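PTS-dependent dihydroxyacetone kinase operon regulatory protein (Escherichia coli, PDB 4LRZ) activates transcription of the dhaKLM operon from a sigma-70 promoter and represses its own expression, with this chain forming its GAF- and PAS-containing sensor region. Local coordinates at residues 216-228 against 240-252. Numbering follows the deposited sequence.
Sequences VISWDEQGNLQFI and ATASQGRAITELL
Ile248, Leu225 and Gly245 share three backbone hydrogen bonds that join the hairpin end 223-225 to the loop 245-248. Ile248 N donates to Gly223 O at 2.8 Å, Leu225 N to Arg246 O at 3.0 Å, and Gly245 N to Leu225 O at 2.7 Å. Gly223 O also receives the CA-H of Ala247, and Arg246 O that of Asn224, so both acceptors carry a second, weaker contact around the single bridge Asn224-Ala247. Gly245 sits in the type II turn Ser243-Arg246 at backbone angles that call for glycine. Ser243 OG is hydrogen-bonded to Asp239 O; Gln244 NE2 makes a weak hydrogen bond to Ala240 O, and the amide's OE1 lies 3.6 Å from Ile228 CG2. Ile248 CD1 meets Ile217 CG2, Leu225 CD1 and, at 3.5 Å, Trp219 CE3. Leu225 CD2 lies 3.4 Å from both Ser243 C and Gln244 N and touches Leu251 CD1. Ile248 CG2 stands over the five-membered ring of Trp219 in a CH-pi contact, 4.1 Å from the centroid. Trp219 CG lies between backbone N and carbonyl carbon (chi1 66°), which brings the indole across Ile248. An alanine here removes the indole and is likely to leave Ile248 CG2 and CD1 without their aromatic partner and Phe299 without the ring it meets. The chemistry thus divides: main-chain bonds tie the loop to the start of PAS-fold edge strand 225-228 and the turn before it, while Ile248 and Leu225 pack between the loop and the sheet residues Ile217 and Trp219.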
loop_
_atom_site.group_PDB
_atom_site.type_symbol
_atom_site.label_atom_id
_atom_site.label_comp_id
_atom_site.label_asym_id
_atom_site.label_seq_id
_atom_site.Cartn_x
_atom_site.Cartn_y
_atom_site.Cartn_z
ATOM N N VAL F 216 -7.452 7.631 -31.836
ATOM C CA VAL F 216 -7.349 8.396 -30.595
ATOM C C VAL F 216 -5.943 8.783 -30.171
ATOM O O VAL F 216 -4.989 7.998 -30.296
ATOM C CB VAL F 216 -8.253 7.870 -29.392
ATOM C CG1 VAL F 216 -8.876 6.537 -29.674
ATOM C CG2 VAL F 216 -7.531 7.929 -28.020
ATOM N N ILE F 217 -5.837 10.016 -29.692
ATOM C CA ILE F 217 -4.615 10.569 -29.168
ATOM C C ILE F 217 -5.017 11.192 -27.855
ATOM O O ILE F 217 -6.061 11.840 -27.766
ATOM C CB ILE F 217 -4.087 11.656 -30.120
ATOM C CG1 ILE F 217 -3.493 11.011 -31.354
ATOM C CG2 ILE F 217 -2.966 12.439 -29.505
ATOM C CD1 ILE F 217 -3.960 11.660 -32.632
ATOM N N SER F 218 -4.216 10.998 -26.822
ATOM C CA SER F 218 -4.541 11.575 -25.542
ATOM C C SER F 218 -3.326 12.094 -24.836
ATOM O O SER F 218 -2.276 11.420 -24.782
ATOM C CB SER F 218 -5.236 10.562 -24.669
ATOM O OG SER F 218 -5.560 11.124 -23.405
ATOM N N TRP F 219 -3.468 13.281 -24.261
ATOM C CA TRP F 219 -2.352 13.858 -23.537
ATOM C C TRP F 219 -2.665 14.394 -22.131
ATOM O O TRP F 219 -3.828 14.590 -21.744
ATOM C CB TRP F 219 -1.594 14.870 -24.407
ATOM C CG TRP F 219 -2.369 16.081 -24.765
ATOM C CD1 TRP F 219 -2.397 17.260 -24.081
ATOM C CD2 TRP F 219 -3.249 16.251 -25.888
ATOM N NE1 TRP F 219 -3.225 18.154 -24.706
ATOM C CE2 TRP F 219 -3.767 17.564 -25.815
ATOM C CE3 TRP F 219 -3.644 15.425 -26.951
ATOM C CZ2 TRP F 219 -4.645 18.082 -26.771
ATOM C CZ3 TRP F 219 -4.524 15.930 -27.896
ATOM C CH2 TRP F 219 -5.020 17.252 -27.796
ATOM N N ASP F 220 -1.569 14.623 -21.414
ATOM C CA ASP F 220 -1.438 15.052 -20.018
ATOM C C ASP F 220 -1.774 16.506 -19.792
ATOM O O ASP F 220 -1.801 17.246 -20.757
ATOM C CB ASP F 220 0.065 14.965 -19.677
ATOM C CG ASP F 220 0.309 14.001 -18.633
ATOM O OD1 ASP F 220 1.456 13.716 -18.271
ATOM O OD2 ASP F 220 -0.715 13.531 -18.133
ATOM N N GLU F 221 -1.946 16.917 -18.526
ATOM C CA GLU F 221 -2.023 18.370 -18.170
ATOM C C GLU F 221 -0.644 18.989 -18.287
ATOM O O GLU F 221 -0.494 20.203 -18.222
ATOM C CB GLU F 221 -2.540 18.629 -16.741
ATOM C CG GLU F 221 -1.544 18.279 -15.616
ATOM C CD GLU F 221 -1.507 16.768 -15.280
ATOM O OE1 GLU F 221 -2.246 15.972 -15.913
ATOM O OE2 GLU F 221 -0.741 16.366 -14.386
ATOM N N GLN F 222 0.353 18.127 -18.424
ATOM C CA GLN F 222 1.723 18.534 -18.621
ATOM C C GLN F 222 2.092 18.568 -20.093
ATOM O O GLN F 222 3.235 18.830 -20.406
ATOM C CB GLN F 222 2.660 17.567 -17.900
ATOM C CG GLN F 222 2.528 17.593 -16.366
ATOM C CD GLN F 222 3.134 18.859 -15.730
ATOM O OE1 GLN F 222 4.293 18.857 -15.319
ATOM N NE2 GLN F 222 2.354 19.937 -15.667
ATOM N N GLY F 223 1.170 18.268 -21.000
ATOM C CA GLY F 223 1.494 18.238 -22.438
ATOM C C GLY F 223 2.017 16.923 -23.035
ATOM O O GLY F 223 2.245 16.844 -24.242
ATOM N N ASN F 224 2.190 15.891 -22.205
ATOM C CA ASN F 224 2.780 14.603 -22.612
ATOM C C ASN F 224 1.774 13.543 -23.048
ATOM O O ASN F 224 0.775 13.272 -22.349
ATOM C CB ASN F 224 3.607 14.061 -21.474
ATOM C CG ASN F 224 4.723 14.971 -21.146
ATOM O OD1 ASN F 224 5.287 15.585 -22.056
ATOM N ND2 ASN F 224 5.027 15.128 -19.859
ATOM N N LEU F 225 2.041 12.968 -24.215
ATOM C CA LEU F 225 1.117 12.064 -24.881
ATOM C C LEU F 225 1.041 10.791 -24.040
ATOM O O LEU F 225 2.086 10.249 -23.632
ATOM C CB LEU F 225 1.650 11.766 -26.286
ATOM C CG LEU F 225 0.866 10.731 -27.069
ATOM C CD1 LEU F 225 -0.086 11.505 -27.946
ATOM C CD2 LEU F 225 1.739 9.952 -27.927
ATOM N N GLN F 226 -0.182 10.360 -23.716
ATOM C CA GLN F 226 -0.355 9.208 -22.841
ATOM C C GLN F 226 -0.710 7.969 -23.621
ATOM O O GLN F 226 -0.291 6.878 -23.233
ATOM C CB GLN F 226 -1.396 9.444 -21.712
ATOM C CG GLN F 226 -1.003 10.569 -20.765
ATOM C CD GLN F 226 0.365 10.335 -20.157
ATOM O OE1 GLN F 226 1.335 11.032 -20.512
ATOM N NE2 GLN F 226 0.475 9.327 -19.268
ATOM N N PHE F 227 -1.512 8.123 -24.668
ATOM C CA PHE F 227 -1.854 7.011 -25.536
ATOM C C PHE F 227 -2.236 7.465 -26.927
ATOM O O PHE F 227 -2.711 8.605 -27.119
ATOM C CB PHE F 227 -2.924 6.052 -24.965
ATOM C CG PHE F 227 -4.171 6.720 -24.382
ATOM C CD1 PHE F 227 -5.284 6.992 -25.183
ATOM C CD2 PHE F 227 -4.264 6.949 -22.993
ATOM C CE1 PHE F 227 -6.467 7.557 -24.627
ATOM C CE2 PHE F 227 -5.398 7.519 -22.415
ATOM C CZ PHE F 227 -6.516 7.824 -23.230
ATOM N N ILE F 228 -2.006 6.569 -27.882
ATOM C CA ILE F 228 -2.378 6.755 -29.280
ATOM C C ILE F 228 -2.619 5.370 -29.875
ATOM O O ILE F 228 -1.820 4.454 -29.662
ATOM C CB ILE F 228 -1.261 7.521 -30.054
ATOM C CG1 ILE F 228 -1.686 7.812 -31.484
ATOM C CG2 ILE F 228 0.081 6.742 -30.053
ATOM C CD1 ILE F 228 -0.701 8.725 -32.229
ATOM N N ALA F 240 4.242 5.108 -34.169
ATOM C CA ALA F 240 3.304 4.304 -33.388
ATOM C C ALA F 240 3.752 3.930 -31.955
ATOM O O ALA F 240 2.892 3.676 -31.111
ATOM C CB ALA F 240 2.925 3.021 -34.199
ATOM N N THR F 241 5.078 3.888 -31.719
ATOM C CA THR F 241 5.691 3.530 -30.431
ATOM C C THR F 241 6.618 4.609 -29.806
ATOM O O THR F 241 6.859 4.577 -28.592
ATOM C CB THR F 241 6.493 2.162 -30.467
ATOM O OG1 THR F 241 7.794 2.364 -31.035
ATOM C CG2 THR F 241 5.735 1.041 -31.217
ATOM N N ALA F 242 7.150 5.546 -30.583
ATOM C CA ALA F 242 8.067 6.526 -29.976
ATOM C C ALA F 242 7.414 7.848 -29.575
ATOM O O ALA F 242 8.082 8.704 -28.967
ATOM C CB ALA F 242 9.236 6.796 -30.853
ATOM N N SER F 243 6.139 8.024 -29.925
ATOM C CA SER F 243 5.433 9.265 -29.614
ATOM C C SER F 243 5.045 9.337 -28.134
ATOM O O SER F 243 5.129 10.416 -27.514
ATOM C CB SER F 243 4.159 9.399 -30.461
ATOM O OG SER F 243 4.434 9.380 -31.848
ATOM N N GLN F 244 4.622 8.187 -27.582
ATOM C CA GLN F 244 4.062 8.131 -26.243
ATOM C C GLN F 244 5.065 8.614 -25.173
ATOM O O GLN F 244 6.231 8.312 -25.238
ATOM C CB GLN F 244 3.443 6.758 -25.952
ATOM C CG GLN F 244 4.023 5.663 -26.765
ATOM C CD GLN F 244 3.235 5.364 -28.043
ATOM O OE1 GLN F 244 2.223 4.660 -28.027
ATOM N NE2 GLN F 244 3.719 5.879 -29.145
ATOM N N GLY F 245 4.599 9.419 -24.232
ATOM C CA GLY F 245 5.490 9.991 -23.251
ATOM C C GLY F 245 6.281 11.212 -23.707
ATOM O O GLY F 245 7.085 11.734 -22.941
ATOM N N ARG F 246 6.090 11.667 -24.943
ATOM C CA ARG F 246 6.730 12.914 -25.405
ATOM C C ARG F 246 5.714 14.051 -25.509
ATOM O O ARG F 246 4.492 13.821 -25.647
ATOM C CB ARG F 246 7.384 12.754 -26.765
ATOM C CG ARG F 246 8.235 11.516 -26.922
ATOM C CD ARG F 246 9.569 11.815 -27.612
ATOM N NE ARG F 246 9.460 12.633 -28.826
ATOM C CZ ARG F 246 10.106 13.788 -29.035
ATOM N NH1 ARG F 246 10.914 14.292 -28.106
ATOM N NH2 ARG F 246 9.944 14.451 -30.177
ATOM N N ALA F 247 6.235 15.265 -25.439
ATOM C CA ALA F 247 5.432 16.467 -25.605
ATOM C C ALA F 247 4.662 16.407 -26.914
ATOM O O ALA F 247 5.222 16.152 -27.994
ATOM C CB ALA F 247 6.306 17.715 -25.544
ATOM N N ILE F 248 3.368 16.618 -26.812
ATOM C CA ILE F 248 2.545 16.670 -28.001
ATOM C C ILE F 248 2.890 17.877 -28.908
ATOM O O ILE F 248 2.744 17.792 -30.129
ATOM C CB ILE F 248 1.031 16.579 -27.663
ATOM C CG1 ILE F 248 0.262 16.242 -28.941
ATOM C CG2 ILE F 248 0.547 17.881 -26.997
ATOM C CD1 ILE F 248 -0.693 15.116 -28.843
ATOM N N THR F 249 3.377 18.975 -28.316
ATOM C CA THR F 249 3.740 20.156 -29.109
ATOM C C THR F 249 4.850 19.780 -30.072
ATOM O O THR F 249 4.804 20.157 -31.245
ATOM C CB THR F 249 4.189 21.395 -28.265
ATOM O OG1 THR F 249 5.212 21.015 -27.332
ATOM C CG2 THR F 249 2.986 22.079 -27.545
ATOM N N GLU F 250 5.837 19.018 -29.596
ATOM C CA GLU F 250 6.896 18.551 -30.490
ATOM C C GLU F 250 6.549 17.278 -31.270
ATOM O O GLU F 250 7.411 16.690 -31.910
ATOM C CB GLU F 250 8.266 18.470 -29.789
ATOM C CG GLU F 250 8.374 17.538 -28.595
ATOM C CD GLU F 250 9.377 18.058 -27.556
ATOM O OE1 GLU F 250 10.203 17.250 -27.069
ATOM O OE2 GLU F 250 9.341 19.277 -27.236
ATOM N N LEU F 251 5.287 16.867 -31.249
ATOM C CA LEU F 251 4.884 15.741 -32.084
ATOM C C LEU F 251 4.185 16.187 -33.352
ATOM O O LEU F 251 4.550 15.764 -34.443
ATOM C CB LEU F 251 4.048 14.728 -31.314
ATOM C CG LEU F 251 4.908 13.813 -30.426
ATOM C CD1 LEU F 251 4.039 13.010 -29.477
ATOM C CD2 LEU F 251 5.842 12.905 -31.248
ATOM N N LEU F 252 3.192 17.054 -33.210
ATOM C CA LEU F 252 2.491 17.587 -34.370
ATOM C C LEU F 252 2.020 19.012 -34.119
ATOM O O LEU F 252 1.904 19.435 -32.964
ATOM C CB LEU F 252 1.326 16.669 -34.786
ATOM C CG LEU F 252 -0.049 16.741 -34.128
ATOM C CD1 LEU F 252 -0.854 15.578 -34.628
ATOM C CD2 LEU F 252 0.038 16.692 -32.610
#